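Local coordinates for protein 3-hydroxy-3-methylglutaryl-CoA lyase (Acinetobacter baumannii, PDB 6NDS) that belongs to the HMGL-like family of TIM-barrel proteins and binds a zinc ion and coenzyme A in one pocket, at residues Ser22-Asp25 and Gly26-Glu30; Asp70-Glu73 and Val74-Ile78. One frame throughout, in Å; residues are numbered along the deposited sequence.

Interaction 1 of 2, residues Ser22-Asp25 and Gly26-Glu30. With ZN (zinc ion), chain H; COA (coenzyme A), chain B; CIT (citric acid), chain C.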
# COMPACT_ATOMS: atom_id res chain seq x y z
N SER A 22 -7.66 -6.50 -15.27
CA SER A 22 -6.44 -6.18 -16.02
C SER A 22 -6.62 -6.18 -17.55
O SER A 22 -5.93 -5.38 -18.19
CB SER A 22 -5.27 -7.10 -15.65
OG SER A 22 -5.53 -8.43 -15.99
N PRO A 23 -7.47 -7.01 -18.17
CA PRO A 23 -7.56 -6.96 -19.63
C PRO A 23 -8.17 -5.68 -20.14
O PRO A 23 -8.03 -5.39 -21.33
CB PRO A 23 -8.45 -8.16 -19.99
CG PRO A 23 -8.31 -9.10 -18.79
CD PRO A 23 -8.25 -8.14 -17.63
N ARG A 24 -8.86 -4.92 -19.29
CA ARG A 24 -9.49 -3.67 -19.70
C ARG A 24 -8.76 -2.49 -19.05
O ARG A 24 -8.04 -1.76 -19.74
CB ARG A 24 -10.98 -3.70 -19.31
CG ARG A 24 -11.86 -2.62 -19.96
CD ARG A 24 -11.68 -1.24 -19.33
NE ARG A 24 -12.09 -1.21 -17.92
CZ ARG A 24 -11.93 -0.16 -17.12
NH1 ARG A 24 -11.36 0.95 -17.59
NH2 ARG A 24 -12.34 -0.20 -15.86
N ASP A 25 -8.91 -2.30 -17.74
CA ASP A 25 -8.25 -1.17 -17.08
C ASP A 25 -6.74 -1.29 -17.20
O ASP A 25 -6.04 -0.28 -17.41
CB ASP A 25 -8.67 -1.12 -15.61
CG ASP A 25 -8.74 0.29 -15.07
OD1 ASP A 25 -8.05 1.20 -15.59
OD2 ASP A 25 -9.49 0.49 -14.09
N GLY A 26 -6.22 -2.51 -17.10
CA GLY A 26 -4.78 -2.70 -17.15
C GLY A 26 -4.19 -2.34 -18.50
O GLY A 26 -3.18 -1.65 -18.58
N LEU A 27 -4.83 -2.80 -19.57
CA LEU A 27 -4.23 -2.65 -20.89
C LEU A 27 -4.57 -1.33 -21.57
O LEU A 27 -3.85 -0.92 -22.48
CB LEU A 27 -4.66 -3.81 -21.79
CG LEU A 27 -4.21 -5.19 -21.30
CD1 LEU A 27 -4.53 -6.20 -22.37
CD2 LEU A 27 -2.73 -5.20 -20.98
N GLN A 28 -5.63 -0.64 -21.14
CA GLN A 28 -6.04 0.54 -21.90
C GLN A 28 -4.98 1.63 -21.87
O GLN A 28 -4.87 2.40 -22.84
CB GLN A 28 -7.37 1.07 -21.36
CG GLN A 28 -7.29 1.60 -19.97
CD GLN A 28 -8.64 2.00 -19.40
OE1 GLN A 28 -9.70 1.64 -19.94
NE2 GLN A 28 -8.61 2.75 -18.31
N ILE A 29 -4.17 1.69 -20.81
CA ILE A 29 -3.17 2.74 -20.63
C ILE A 29 -1.74 2.23 -20.84
O ILE A 29 -0.80 3.05 -20.82
CB ILE A 29 -3.30 3.38 -19.23
CG1 ILE A 29 -2.60 4.73 -19.17
CG2 ILE A 29 -2.79 2.43 -18.16
CD1 ILE A 29 -2.84 5.50 -17.89
N GLU A 30 -1.54 0.93 -21.03
CA GLU A 30 -0.21 0.40 -21.30
C GLU A 30 0.38 1.06 -22.53
O GLU A 30 -0.31 1.23 -23.54
CB GLU A 30 -0.27 -1.11 -21.53
CG GLU A 30 -0.07 -1.95 -20.31
CD GLU A 30 1.25 -1.68 -19.63
OE1 GLU A 30 1.23 -1.35 -18.42
OE2 GLU A 30 2.30 -1.78 -20.30
ZN ZN H . -10.30 2.16 -13.16
N1A COA B . -17.33 2.32 -30.12
C2A COA B . -16.78 2.56 -31.32
N3A COA B . -16.98 3.58 -32.15
C4A COA B . -17.86 4.45 -31.63
C5A COA B . -18.50 4.35 -30.41
C6A COA B . -18.21 3.22 -29.62
N6A COA B . -18.77 3.00 -28.43
N7A COA B . -19.34 5.44 -30.22
C8A COA B . -19.19 6.17 -31.31
N9A COA B . -18.30 5.61 -32.20
C1B COA B . -17.92 6.13 -33.52
C2B COA B . -19.09 6.35 -34.47
O2B COA B . -19.57 5.18 -35.10
C3B COA B . -18.45 7.36 -35.42
O3B COA B . -17.47 6.74 -36.24
P3B COA B . -17.16 7.65 -37.54
O7A COA B . -16.13 8.70 -37.15
O8A COA B . -18.49 8.27 -37.94
O9A COA B . -16.63 6.70 -38.60
C4B COA B . -17.84 8.29 -34.39
O4B COA B . -17.30 7.39 -33.38
C5B COA B . -18.88 9.16 -33.73
O5B COA B . -18.24 10.03 -32.79
P1A COA B . -19.18 10.67 -31.66
O1A COA B . -20.43 9.88 -31.52
O2A COA B . -19.25 12.15 -31.84
O3A COA B . -18.25 10.34 -30.40
P2A COA B . -16.87 10.95 -29.90
O4A COA B . -17.13 12.30 -29.31
O5A COA B . -15.83 10.82 -30.97
O6A COA B . -16.51 9.90 -28.75
CBP COA B . -17.09 8.32 -27.05
CCP COA B . -17.46 9.66 -27.68
CDP COA B . -17.93 8.07 -25.79
CEP COA B . -17.37 7.20 -28.06
CAP COA B . -15.60 8.37 -26.70
OAP COA B . -15.34 9.54 -25.94
C9P COA B . -15.12 7.16 -25.92
O9P COA B . -15.02 6.06 -26.46
N8P COA B . -14.82 7.37 -24.64
C7P COA B . -14.47 6.29 -23.72
C6P COA B . -13.02 6.37 -23.32
C5P COA B . -12.68 5.36 -22.25
O5P COA B . -12.99 4.18 -22.37
N4P COA B . -12.02 5.82 -21.18
C3P COA B . -11.46 4.98 -20.13
C2P COA B . -12.51 4.13 -19.45
S1P COA B . -13.89 5.13 -18.83
C2 CIT C . -14.13 2.34 -13.79
C3 CIT C . -12.90 3.12 -14.27
O7 CIT C . -11.90 2.18 -14.55
C4 CIT C . -13.16 3.83 -15.58
C5 CIT C . -11.97 4.50 -16.16
O3 CIT C . -11.87 5.78 -16.19
O4 CIT C . -11.01 3.84 -16.67
C6 CIT C . -12.46 4.13 -13.23
O5 CIT C . -13.08 5.20 -13.06
O6 CIT C . -11.42 3.90 -12.52
O HOH W 1 -9.31 3.41 -14.70

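Interaction 2 of 2, residues Asp70-Glu73 and Val74-Ile78. With EDO (1,2-ethanediol), chain G.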
# COMPACT_ATOMS: atom_id res chain seq x y z
N ASP A 70 -9.59 -4.00 -30.39
CA ASP A 70 -9.86 -5.36 -30.83
C ASP A 70 -10.85 -6.07 -29.92
O ASP A 70 -10.86 -7.31 -29.87
CB ASP A 70 -8.56 -6.15 -30.92
CG ASP A 70 -7.78 -6.16 -29.61
OD1 ASP A 70 -8.17 -5.45 -28.66
OD2 ASP A 70 -6.77 -6.89 -29.53
N GLY A 71 -11.70 -5.32 -29.21
CA GLY A 71 -12.59 -5.95 -28.23
C GLY A 71 -13.48 -7.03 -28.82
O GLY A 71 -13.69 -8.07 -28.19
N GLU A 72 -14.01 -6.80 -30.02
CA GLU A 72 -14.89 -7.82 -30.60
C GLU A 72 -14.14 -9.13 -30.81
O GLU A 72 -14.66 -10.20 -30.48
CB GLU A 72 -15.47 -7.33 -31.93
CG GLU A 72 -16.34 -8.38 -32.60
CD GLU A 72 -17.49 -7.79 -33.37
OE1 GLU A 72 -17.44 -6.58 -33.67
OE2 GLU A 72 -18.46 -8.53 -33.66
N GLU A 73 -12.92 -9.06 -31.34
CA GLU A 73 -12.19 -10.30 -31.60
C GLU A 73 -11.75 -10.95 -30.30
O GLU A 73 -11.72 -12.18 -30.20
CB GLU A 73 -11.00 -10.04 -32.53
CG GLU A 73 -10.18 -11.28 -32.89
CD GLU A 73 -10.99 -12.38 -33.58
OE1 GLU A 73 -12.05 -12.08 -34.16
OE2 GLU A 73 -10.55 -13.55 -33.55
N VAL A 74 -11.42 -10.15 -29.28
CA VAL A 74 -11.08 -10.74 -27.99
C VAL A 74 -12.26 -11.52 -27.42
O VAL A 74 -12.13 -12.68 -27.00
CB VAL A 74 -10.59 -9.66 -27.01
CG1 VAL A 74 -10.44 -10.25 -25.63
CG2 VAL A 74 -9.25 -9.08 -27.50
N PHE A 75 -13.45 -10.90 -27.42
CA PHE A 75 -14.63 -11.57 -26.88
C PHE A 75 -15.01 -12.78 -27.71
O PHE A 75 -15.54 -13.75 -27.17
CB PHE A 75 -15.81 -10.60 -26.78
CG PHE A 75 -15.84 -9.80 -25.49
CD1 PHE A 75 -16.67 -10.17 -24.44
CD2 PHE A 75 -15.03 -8.69 -25.34
CE1 PHE A 75 -16.69 -9.44 -23.25
CE2 PHE A 75 -15.05 -7.94 -24.16
CZ PHE A 75 -15.88 -8.32 -23.12
N THR A 76 -14.74 -12.73 -29.03
CA THR A 76 -15.00 -13.86 -29.92
C THR A 76 -14.09 -15.03 -29.61
O THR A 76 -14.51 -16.20 -29.67
CB THR A 76 -14.79 -13.41 -31.38
OG1 THR A 76 -15.82 -12.51 -31.75
CG2 THR A 76 -14.77 -14.61 -32.35
N GLY A 77 -12.83 -14.74 -29.27
CA GLY A 77 -11.77 -15.72 -29.25
C GLY A 77 -11.53 -16.42 -27.93
O GLY A 77 -10.96 -17.52 -27.92
N ILE A 78 -11.95 -15.82 -26.81
CA ILE A 78 -11.64 -16.39 -25.50
C ILE A 78 -12.45 -17.66 -25.27
O ILE A 78 -13.53 -17.87 -25.85
CB ILE A 78 -11.90 -15.37 -24.37
CG1 ILE A 78 -13.32 -14.82 -24.44
CG2 ILE A 78 -10.85 -14.25 -24.42
CD1 ILE A 78 -13.70 -13.98 -23.19
C1 EDO G . -13.36 -19.92 -29.59
O1 EDO G . -14.49 -19.06 -29.43
C2 EDO G . -12.89 -20.37 -28.22
O2 EDO G . -14.01 -20.87 -27.47
O HOH W 2 -14.73 -11.45 -34.30

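Interaction 1 of 2, residues Ser22-Asp25 and Gly26-Glu30
The short helix 22-28, which follows the first barrel strand 17-20, carries one wall of the zinc and coenzyme A pocket, and here Arg-24 reaches along the helix to Gln-28, one turn on. The two side chains run alongside each other, pointing the same way, with guanidinium and amide planes 64° apart. Arg-24 NH1 donates to Gln-28 OE1 at 3.0 Å; the oxygen sits near the guanidinium plane, but the donor stands above the amide carbonyl plane. Bends at chi2 and chi3 fold the arginine chain back, bringing its far end to the amide. Arginine suits the place because its several N-H groups serve different partners: NH2 donates at 2.8 Å to O7 of citric acid, probably from the crystallisation liquor, while NE pairs with Glu-55. Gln-28 uses both ends of its amide, NE2 donating to citric acid O4 at 3.1 Å and to the carbonyl of Gly-247, which holds the amide against rotation. Asp-25 places CB over the centre of the guanidinium face, 3.7 Å above its plane, and turns its carboxylate to the metal, OD2 binding the zinc at 2.1 Å. Its OD1 receives a 2.7 Å hydrogen bond from the water bound to the same zinc. Asn-257 and the backbone N of Gly-247 bond to the carboxylate as a second shell. The backbone bond from Gln-28 N to Arg-24 O (3.0 Å) sets the one-turn spacing. His-215 and His-217 complete the protein ligands of an Asp-His-His metal site at the mouth of a TIM barrel.

Interaction 2 of 2, residues Asp70-Glu73 and Val74-Ile78
Thr-76 turns its side chain back over the preceding turn of helix 71-77, so that its hydroxyl and its backbone N meet the same carbonyl. OG1 donates to Glu-72 O at 2.9 Å and Thr-76 N to the same oxygen, also at 2.9 Å, from opposite faces of the carbonyl plane. With chi1 at -70°, OG1 lies anti to the carbonyl carbon and beside the backbone N, the setting from which a threonine can reach back along its helix. Glu-73 bends at chi2, and its side chain slants across that of Thr-76; a water donates to both Glu-73 OE1 and Thr-76 OG1, the latter at 3.0 Å. On the buried side, Val-74 points CG2 back over Asp-70, 3.4 Å from Asp-70 O and 3.9 Å from Asp-70 OD2. That carboxylate belongs chiefly to Thr-36 and Lys-39 of helix 36-46. Phe-75 presents a ring edge to Gly-71 O, with CD2 3.2 Å away, and its ring meets that of Phe-59. The chemistry divides by side: valine and phenylalanine suit the packed faces, whereas threonine and glutamate suit the exposed one, where the hydroxyl spends its proton on Glu-72 O and a water links it to the Glu-73 carboxylate.

Interactions 1 and 2 follow one another along the chain, each within a single short helix, with centres 15 Å apart and nearest atoms about 6 Å apart, so they do not touch. Helix 36-46 relates them: Pro-23 of 22-30 and Val-74 of 70-78 both pack on Ile-43, while Lys-39 touches Leu-27 and pairs with Asp-70. Interaction 1 lies in the pocket itself, its centre about 10 Å from the centre of the chain, and includes a zinc ligand. The centre of interaction 2 lies farther out, about 19 Å from the chain centre, in the helix between strands 53-58 and 85-90; even the nearest atoms of the Glu-72 side chain and coenzyme A are about 9 Å apart, too far for contact.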